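Local structure of surface glycan binding protein B (Bacteroides ovatus, 6E57) at residues G192-I200 with A212-A220; E244-G252 with Y279-S287. The protein probably captures mixed-linkage beta-glucan at the cell surface of a gut bacterium. All blocks are in the same frame, centred on the assembly; numbering follows the deposited sequence.

Contact 1. Residues G192-I200 with A212-A220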
loop_
_atom_site.group_PDB
_atom_site.type_symbol
_atom_site.label_atom_id
_atom_site.label_comp_id
_atom_site.label_asym_id
_atom_site.label_seq_id
_atom_site.Cartn_x
_atom_site.Cartn_y
_atom_site.Cartn_z
ATOM N N GLY A 192 -24.784 7.413 8.105
ATOM C CA GLY A 192 -24.872 8.871 8.238
ATOM C C GLY A 192 -23.571 9.594 7.912
ATOM O O GLY A 192 -23.600 10.758 7.509
ATOM N N VAL A 193 -22.432 8.912 8.089
ATOM C CA VAL A 193 -21.111 9.529 7.966
ATOM C C VAL A 193 -20.872 9.915 6.502
ATOM O O VAL A 193 -20.926 9.065 5.617
ATOM C CB VAL A 193 -19.994 8.601 8.481
ATOM C CG1 VAL A 193 -18.618 9.222 8.291
ATOM C CG2 VAL A 193 -20.210 8.210 9.935
ATOM N N SER A 194 -20.599 11.202 6.273
ATOM C CA SER A 194 -20.322 11.735 4.944
ATOM C C SER A 194 -18.871 11.424 4.554
ATOM O O SER A 194 -18.064 11.035 5.401
ATOM C CB SER A 194 -20.607 13.215 4.886
ATOM O OG SER A 194 -19.919 13.900 5.922
ATOM N N GLU A 195 -18.564 11.603 3.262
ATOM C CA GLU A 195 -17.232 11.347 2.699
ATOM C C GLU A 195 -16.193 12.223 3.411
ATOM O O GLU A 195 -16.527 13.272 3.950
ATOM C CB GLU A 195 -17.206 11.636 1.196
ATOM C CG GLU A 195 -17.966 10.629 0.353
ATOM C CD GLU A 195 -17.615 10.668 -1.128
ATOM O OE1 GLU A 195 -17.374 11.777 -1.653
ATOM O OE2 GLU A 195 -17.570 9.588 -1.752
ATOM N N GLY A 196 -14.935 11.771 3.399
ATOM C CA GLY A 196 -13.817 12.489 4.003
ATOM C C GLY A 196 -12.885 11.560 4.765
ATOM O O GLY A 196 -13.052 10.336 4.736
ATOM N N ASP A 197 -11.906 12.167 5.450
ATOM C CA ASP A 197 -10.888 11.471 6.240
ATOM C C ASP A 197 -11.132 11.755 7.729
ATOM O O ASP A 197 -11.273 12.904 8.122
ATOM C CB ASP A 197 -9.479 11.894 5.809
ATOM C CG ASP A 197 -9.083 11.401 4.424
ATOM O OD1 ASP A 197 -9.884 11.584 3.480
ATOM O OD2 ASP A 197 -7.976 10.829 4.298
ATOM N N TYR A 198 -11.181 10.696 8.546
ATOM C CA TYR A 198 -11.446 10.807 9.984
ATOM C C TYR A 198 -10.320 10.129 10.770
ATOM O O TYR A 198 -9.834 9.087 10.364
ATOM C CB TYR A 198 -12.795 10.174 10.336
ATOM C CG TYR A 198 -13.979 10.740 9.592
ATOM C CD1 TYR A 198 -14.354 10.236 8.356
ATOM C CD2 TYR A 198 -14.736 11.773 10.127
ATOM C CE1 TYR A 198 -15.443 10.746 7.665
ATOM C CE2 TYR A 198 -15.826 12.296 9.447
ATOM C CZ TYR A 198 -16.182 11.779 8.214
ATOM O OH TYR A 198 -17.256 12.285 7.540
ATOM N N ARG A 199 -9.916 10.745 11.887
ATOM C CA ARG A 199 -8.979 10.147 12.845
ATOM C C ARG A 199 -9.785 9.347 13.878
ATOM O O ARG A 199 -10.583 9.918 14.616
ATOM C CB ARG A 199 -8.122 11.226 13.518
ATOM C CG ARG A 199 -7.015 10.668 14.404
ATOM C CD ARG A 199 -6.082 11.731 14.956
ATOM N NE ARG A 199 -5.237 12.323 13.931
ATOM C CZ ARG A 199 -4.165 11.742 13.399
ATOM N NH1 ARG A 199 -3.830 10.511 13.748
ATOM N NH2 ARG A 199 -3.433 12.397 12.516
ATOM N N ILE A 200 -9.574 8.025 13.910
ATOM C CA ILE A 200 -10.362 7.119 14.747
ATOM C C ILE A 200 -9.651 6.918 16.089
ATOM O O ILE A 200 -8.439 7.100 16.202
ATOM C CB ILE A 200 -10.640 5.772 14.049
ATOM C CG1 ILE A 200 -9.358 5.059 13.612
ATOM C CG2 ILE A 200 -11.602 5.957 12.884
ATOM C CD1 ILE A 200 -9.508 3.563 13.492
ATOM N N ALA A 212 -5.615 5.400 16.649
ATOM C CA ALA A 212 -5.546 4.377 15.603
ATOM C C ALA A 212 -5.497 5.012 14.204
ATOM O O ALA A 212 -5.909 4.387 13.222
ATOM C CB ALA A 212 -6.724 3.447 15.749
ATOM N N ASP A 213 -4.979 6.245 14.120
ATOM C CA ASP A 213 -4.661 6.917 12.853
ATOM C C ASP A 213 -5.938 7.101 12.016
ATOM O O ASP A 213 -7.036 7.126 12.565
ATOM C CB ASP A 213 -3.513 6.188 12.143
ATOM C CG ASP A 213 -2.169 6.866 12.341
ATOM O OD1 ASP A 213 -2.107 8.102 12.174
ATOM O OD2 ASP A 213 -1.196 6.156 12.669
ATOM N N MET A 214 -5.774 7.258 10.693
ATOM C CA MET A 214 -6.800 7.800 9.794
ATOM C C MET A 214 -7.595 6.680 9.109
ATOM O O MET A 214 -7.077 5.594 8.848
ATOM C CB MET A 214 -6.153 8.663 8.707
ATOM C CG MET A 214 -5.351 9.822 9.255
ATOM S SD MET A 214 -6.329 10.872 10.357
ATOM C CE MET A 214 -7.568 11.489 9.219
ATOM N N VAL A 215 -8.863 6.994 8.816
ATOM C CA VAL A 215 -9.751 6.210 7.965
ATOM C C VAL A 215 -10.298 7.153 6.888
ATOM O O VAL A 215 -10.508 8.331 7.154
ATOM C CB VAL A 215 -10.879 5.562 8.793
ATOM C CG1 VAL A 215 -12.126 5.290 7.967
ATOM C CG2 VAL A 215 -10.413 4.285 9.478
ATOM N N LYS A 216 -10.517 6.625 5.679
ATOM C CA LYS A 216 -11.056 7.391 4.558
ATOM C C LYS A 216 -12.403 6.790 4.135
ATOM O O LYS A 216 -12.474 5.638 3.714
ATOM C CB LYS A 216 -10.060 7.405 3.395
ATOM C CG LYS A 216 -10.650 7.817 2.052
ATOM C CD LYS A 216 -9.625 8.273 1.036
ATOM C CE LYS A 216 -10.214 8.406 -0.351
ATOM N NZ LYS A 216 -9.540 9.473 -1.122
ATOM N N VAL A 217 -13.458 7.604 4.244
ATOM C CA VAL A 217 -14.827 7.223 3.914
ATOM C C VAL A 217 -15.153 7.740 2.507
ATOM O O VAL A 217 -15.053 8.941 2.254
ATOM C CB VAL A 217 -15.817 7.784 4.952
ATOM C CG1 VAL A 217 -17.247 7.339 4.678
ATOM C CG2 VAL A 217 -15.406 7.420 6.368
ATOM N N THR A 218 -15.557 6.828 1.614
ATOM C CA THR A 218 -15.923 7.170 0.236
ATOM C C THR A 218 -17.114 6.320 -0.222
ATOM O O THR A 218 -17.242 5.151 0.156
ATOM C CB THR A 218 -14.737 6.994 -0.723
ATOM O OG1 THR A 218 -15.170 7.341 -2.038
ATOM C CG2 THR A 218 -14.178 5.589 -0.731
ATOM N N ASN A 219 -17.972 6.937 -1.046
ATOM C CA ASN A 219 -19.070 6.274 -1.744
ATOM C C ASN A 219 -18.637 5.882 -3.162
ATOM O O ASN A 219 -19.347 5.135 -3.840
ATOM C CB ASN A 219 -20.307 7.168 -1.833
ATOM C CG ASN A 219 -20.876 7.522 -0.477
ATOM O OD1 ASN A 219 -21.305 6.643 0.265
ATOM N ND2 ASN A 219 -20.890 8.805 -0.152
ATOM N N ALA A 220 -17.480 6.394 -3.604
ATOM C CA ALA A 220 -17.016 6.218 -4.970
ATOM C C ALA A 220 -16.579 4.770 -5.188
ATOM O O ALA A 220 -16.055 4.121 -4.276
ATOM C CB ALA A 220 -15.885 7.171 -5.263
HETATM O O HOH W 1 -5.173 8.869 16.220
#

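Contact 2. Residues E244-G252 with Y279-S287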
loop_
_atom_site.group_PDB
_atom_site.type_symbol
_atom_site.label_atom_id
_atom_site.label_comp_id
_atom_site.label_asym_id
_atom_site.label_seq_id
_atom_site.Cartn_x
_atom_site.Cartn_y
_atom_site.Cartn_z
ATOM N N GLU A 244 -19.215 -2.927 -6.941
ATOM C CA GLU A 244 -20.493 -3.514 -7.376
ATOM C C GLU A 244 -21.295 -2.480 -8.185
ATOM O O GLU A 244 -22.152 -2.856 -8.993
ATOM C CB GLU A 244 -21.283 -4.072 -6.186
ATOM C CG GLU A 244 -22.113 -3.049 -5.426
ATOM C CD GLU A 244 -21.352 -2.213 -4.411
ATOM O OE1 GLU A 244 -20.102 -2.222 -4.448
ATOM O OE2 GLU A 244 -22.014 -1.558 -3.577
ATOM N N ASN A 245 -20.999 -1.189 -7.971
ATOM C CA ASN A 245 -21.661 -0.073 -8.657
ATOM C C ASN A 245 -21.122 0.109 -10.086
ATOM O O ASN A 245 -21.697 0.880 -10.856
ATOM C CB ASN A 245 -21.500 1.244 -7.888
ATOM C CG ASN A 245 -22.238 1.268 -6.566
ATOM O OD1 ASN A 245 -23.379 0.821 -6.473
ATOM N ND2 ASN A 245 -21.600 1.805 -5.540
ATOM N N ILE A 246 -20.018 -0.569 -10.434
ATOM C CA ILE A 246 -19.402 -0.435 -11.760
ATOM C C ILE A 246 -20.306 -1.101 -12.806
ATOM O O ILE A 246 -20.718 -2.249 -12.645
ATOM C CB ILE A 246 -17.972 -1.012 -11.778
ATOM C CG1 ILE A 246 -17.041 -0.189 -10.882
ATOM C CG2 ILE A 246 -17.450 -1.117 -13.205
ATOM C CD1 ILE A 246 -15.589 -0.614 -10.911
ATOM N N ALA A 247 -20.593 -0.353 -13.877
ATOM C CA ALA A 247 -21.408 -0.801 -15.003
ATOM C C ALA A 247 -20.514 -1.249 -16.167
ATOM O O ALA A 247 -20.865 -2.185 -16.889
ATOM C CB ALA A 247 -22.338 0.308 -15.431
ATOM N N SER A 248 -19.377 -0.565 -16.354
ATOM C CA SER A 248 -18.464 -0.860 -17.456
ATOM C C SER A 248 -17.059 -0.311 -17.171
ATOM O O SER A 248 -16.901 0.658 -16.432
ATOM C CB SER A 248 -19.001 -0.312 -18.753
ATOM O OG SER A 248 -19.189 1.091 -18.666
ATOM N N LEU A 249 -16.060 -0.964 -17.777
ATOM C CA LEU A 249 -14.674 -0.503 -17.846
ATOM C C LEU A 249 -14.261 -0.428 -19.321
ATOM O O LEU A 249 -14.601 -1.315 -20.106
ATOM C CB LEU A 249 -13.772 -1.479 -17.084
ATOM C CG LEU A 249 -14.024 -1.590 -15.581
ATOM C CD1 LEU A 249 -13.318 -2.808 -15.003
ATOM C CD2 LEU A 249 -13.582 -0.330 -14.856
ATOM N N THR A 250 -13.529 0.634 -19.685
ATOM C CA THR A 250 -13.006 0.817 -21.037
ATOM C C THR A 250 -11.473 0.850 -20.982
ATOM O O THR A 250 -10.902 1.700 -20.320
ATOM C CB THR A 250 -13.592 2.080 -21.681
ATOM O OG1 THR A 250 -15.011 1.929 -21.705
ATOM C CG2 THR A 250 -13.086 2.332 -23.085
ATOM N N ILE A 251 -10.834 -0.103 -21.670
ATOM C CA ILE A 251 -9.374 -0.182 -21.824
ATOM C C ILE A 251 -9.075 -0.099 -23.325
ATOM O O ILE A 251 -9.814 -0.650 -24.138
ATOM C CB ILE A 251 -8.801 -1.469 -21.191
ATOM C CG1 ILE A 251 -9.430 -1.771 -19.827
ATOM C CG2 ILE A 251 -7.284 -1.404 -21.097
ATOM C CD1 ILE A 251 -10.580 -2.753 -19.879
ATOM N N GLY A 252 -7.991 0.591 -23.683
ATOM C CA GLY A 252 -7.833 1.046 -25.043
ATOM C C GLY A 252 -9.081 1.809 -25.444
ATOM O O GLY A 252 -9.438 2.790 -24.791
ATOM N N TYR A 279 -1.953 1.546 -22.090
ATOM C CA TYR A 279 -3.313 1.933 -22.440
ATOM C C TYR A 279 -3.974 2.678 -21.277
ATOM O O TYR A 279 -3.640 2.459 -20.113
ATOM C CB TYR A 279 -4.135 0.703 -22.830
ATOM C CG TYR A 279 -3.651 0.018 -24.080
ATOM C CD1 TYR A 279 -4.031 0.471 -25.334
ATOM C CD2 TYR A 279 -2.790 -1.065 -24.012
ATOM C CE1 TYR A 279 -3.582 -0.146 -26.490
ATOM C CE2 TYR A 279 -2.334 -1.694 -25.157
ATOM C CZ TYR A 279 -2.732 -1.234 -26.402
ATOM O OH TYR A 279 -2.288 -1.848 -27.536
ATOM N N THR A 280 -4.925 3.546 -21.629
ATOM C CA THR A 280 -5.766 4.247 -20.678
ATOM C C THR A 280 -6.985 3.378 -20.351
ATOM O O THR A 280 -7.621 2.843 -21.256
ATOM C CB THR A 280 -6.206 5.604 -21.238
ATOM O OG1 THR A 280 -5.035 6.372 -21.514
ATOM C CG2 THR A 280 -7.108 6.364 -20.293
ATOM N N MET A 281 -7.292 3.246 -19.054
ATOM C CA MET A 281 -8.522 2.614 -18.579
ATOM C C MET A 281 -9.369 3.668 -17.854
ATOM O O MET A 281 -8.851 4.429 -17.041
ATOM C CB MET A 281 -8.233 1.444 -17.629
ATOM C CG MET A 281 -9.466 0.939 -16.879
ATOM S SD MET A 281 -9.278 -0.719 -16.139
ATOM C CE MET A 281 -7.855 -0.463 -15.085
ATOM N N THR A 282 -10.664 3.704 -18.187
ATOM C CA THR A 282 -11.679 4.454 -17.449
ATOM C C THR A 282 -12.819 3.493 -17.098
ATOM O O THR A 282 -12.772 2.322 -17.462
ATOM C CB THR A 282 -12.192 5.651 -18.259
ATOM O OG1 THR A 282 -12.809 5.138 -19.440
ATOM C CG2 THR A 282 -11.100 6.631 -18.627
ATOM N N GLY A 283 -13.830 4.000 -16.388
ATOM C CA GLY A 283 -15.014 3.227 -16.042
ATOM C C GLY A 283 -16.199 4.126 -15.751
ATOM O O GLY A 283 -16.027 5.322 -15.535
ATOM N N LYS A 284 -17.395 3.528 -15.740
ATOM C CA LYS A 284 -18.657 4.223 -15.459
ATOM C C LYS A 284 -19.465 3.413 -14.437
ATOM O O LYS A 284 -19.549 2.190 -14.540
ATOM C CB LYS A 284 -19.463 4.416 -16.750
ATOM C CG LYS A 284 -18.898 5.441 -17.727
ATOM C CD LYS A 284 -19.173 6.881 -17.331
ATOM C CE LYS A 284 -18.384 7.894 -18.137
ATOM N NZ LYS A 284 -16.941 7.870 -17.798
ATOM N N THR A 285 -20.059 4.112 -13.462
ATOM C CA THR A 285 -20.968 3.510 -12.483
ATOM C C THR A 285 -22.362 3.381 -13.116
ATOM O O THR A 285 -22.569 3.782 -14.266
ATOM C CB THR A 285 -20.992 4.319 -11.178
ATOM O OG1 THR A 285 -21.612 5.582 -11.422
ATOM C CG2 THR A 285 -19.613 4.542 -10.599
ATOM N N ARG A 286 -23.309 2.815 -12.359
ATOM C CA ARG A 286 -24.695 2.652 -12.808
ATOM C C ARG A 286 -25.384 4.021 -12.844
ATOM O O ARG A 286 -26.191 4.284 -13.731
ATOM C CB ARG A 286 -25.451 1.673 -11.903
ATOM C CG ARG A 286 -24.848 0.276 -11.866
ATOM C CD ARG A 286 -25.828 -0.809 -11.456
ATOM N NE ARG A 286 -25.146 -2.057 -11.130
ATOM C CZ ARG A 286 -24.571 -2.864 -12.020
ATOM N NH1 ARG A 286 -24.609 -2.572 -13.310
ATOM N NH2 ARG A 286 -23.950 -3.959 -11.617
ATOM N N SER A 287 -25.052 4.884 -11.876
ATOM C CA SER A 287 -25.587 6.245 -11.793
ATOM C C SER A 287 -25.061 7.099 -12.957
ATOM O O SER A 287 -25.703 8.076 -13.344
ATOM C CB SER A 287 -25.271 6.875 -10.457
ATOM O OG SER A 287 -23.874 7.085 -10.305
#

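Contact 1. Residues G192-I200 with A212-A220
Gly-196 and Val-217, then Tyr-198 and Val-215, form the hydrogen-bonded pairs of an antiparallel beta hairpin; in the second, Tyr-198 N lies 2.8 Å from Val-215 O and Val-215 N returns the bond to Tyr-198 O. Near the turn side, Ile-200 N donates to Asp-213 O, while Ala-212 N reaches Ile-200 O only weakly. Apolar contacts line the face carrying Tyr-198, Val-215 and Val-217. Here Val-217 CG2 sits 3.6 Å from Tyr-198 CE1, approaching the ring obliquely, and the phenol's OH bonds to Ser-194 O (2.6 Å) from above the carbonyl plane. Ile-200 CG2 meets Val-215 CG2 at 4.0 Å, and Leu-166 of strand 163-166 packs on Val-193, Tyr-198 and Ile-200. On the other face, Met-214, bent at chi2 and chi3, lays SD over the centre of the Arg-199 guanidinium. Asp-213 OD1 approaches that group's edge in a long, weak salt bridge to NH1 (3.4 Å), but takes a further bond from Thr-104 N; Arg-199 NH2 pairs with Asp-82 and Thr-104 O. Beyond the strand end, Glu-195 OE2 turns its anti lone pair to Asn-219 N (2.8 Å, 170°), its carboxylate plane nearly parallel to the Asn-219 amide. The chemistry thus divides: apolar side chains pack on Leu-166 and Val-145, whereas the Arg-199 and Asp-213 charges, probably stabilising each other, tie the hairpin to the preceding domain.

Contact 2. Residues E244-G252 with Y279-S287
Paired across the strands and so on one face, Ile-251 and Met-281 are brought alongside by their first torsions: Met-281 holds CG opposite its backbone N (chi1 168°), while Ile-251 turns CG1 beside its own N, and CG1 ends 3.8 Å from Met-281 SD. They belong to an antiparallel strand pair, 246-251 with 279-285, interrupted by a classic beta bulge. Trp-236 of strand 235-240 covers this face, touching both side chains, and Met-281 also packs on Val-305 of strand 299-315. Beside them, Leu-249 CD2 rests 4.0 Å from Gly-283 CA, where the glycine lets the leucine lie close against the backbone. The opposite face carries Ser-248, Thr-250, Thr-282 and Lys-284; Thr-250 OG1 bonds to Thr-255 OG1 on the neighbouring strand.

Thr-250 and Thr-282 exchange two backbone bonds, Thr-250 N lying 2.9 Å from Thr-282 O. At the bulge, Lys-284 O serves two donors: Ala-247 N at 2.8 Å and, more weakly, Ser-248 N at 3.3 Å. One extra residue is thereby absorbed in strand 246-251, and the register shifts by one. Past the bulge Arg-286 N makes a weak bond to Asn-245 O. The Arg-286 side chain, extended from CG to NE, runs back across 244-247. Its CG passes 3.4 Å from Asn-245 O, and one face of its guanidinium lies over Ile-246 O, which stands 3.5 Å above the plane toward the rim and also accepts from Gln-262 NE2.

How the contacts relate
From the N terminus, the chain first builds the sheet that includes strand 103-113, then the sheet containing contact 1, which closes the hairpin turn linking strands 196-203 and 209-217. The chain then passes directly through Ser-221 into the next domain, where contact 2 closes a longer excursion through strands 254-256, 261-262 and 266-270. The two contacts follow in series, neither nested nor crossed. The centres of contacts 1 and 2 lie about 24 Å apart, yet the two come close at their nearest atoms without touching. Asn-242, bonded to Thr-218 O and Ala-220 O, and Ser-221, packed against Asn-245 and Thr-285, join the two regions, while Glu-244 reaches back to Lys-149.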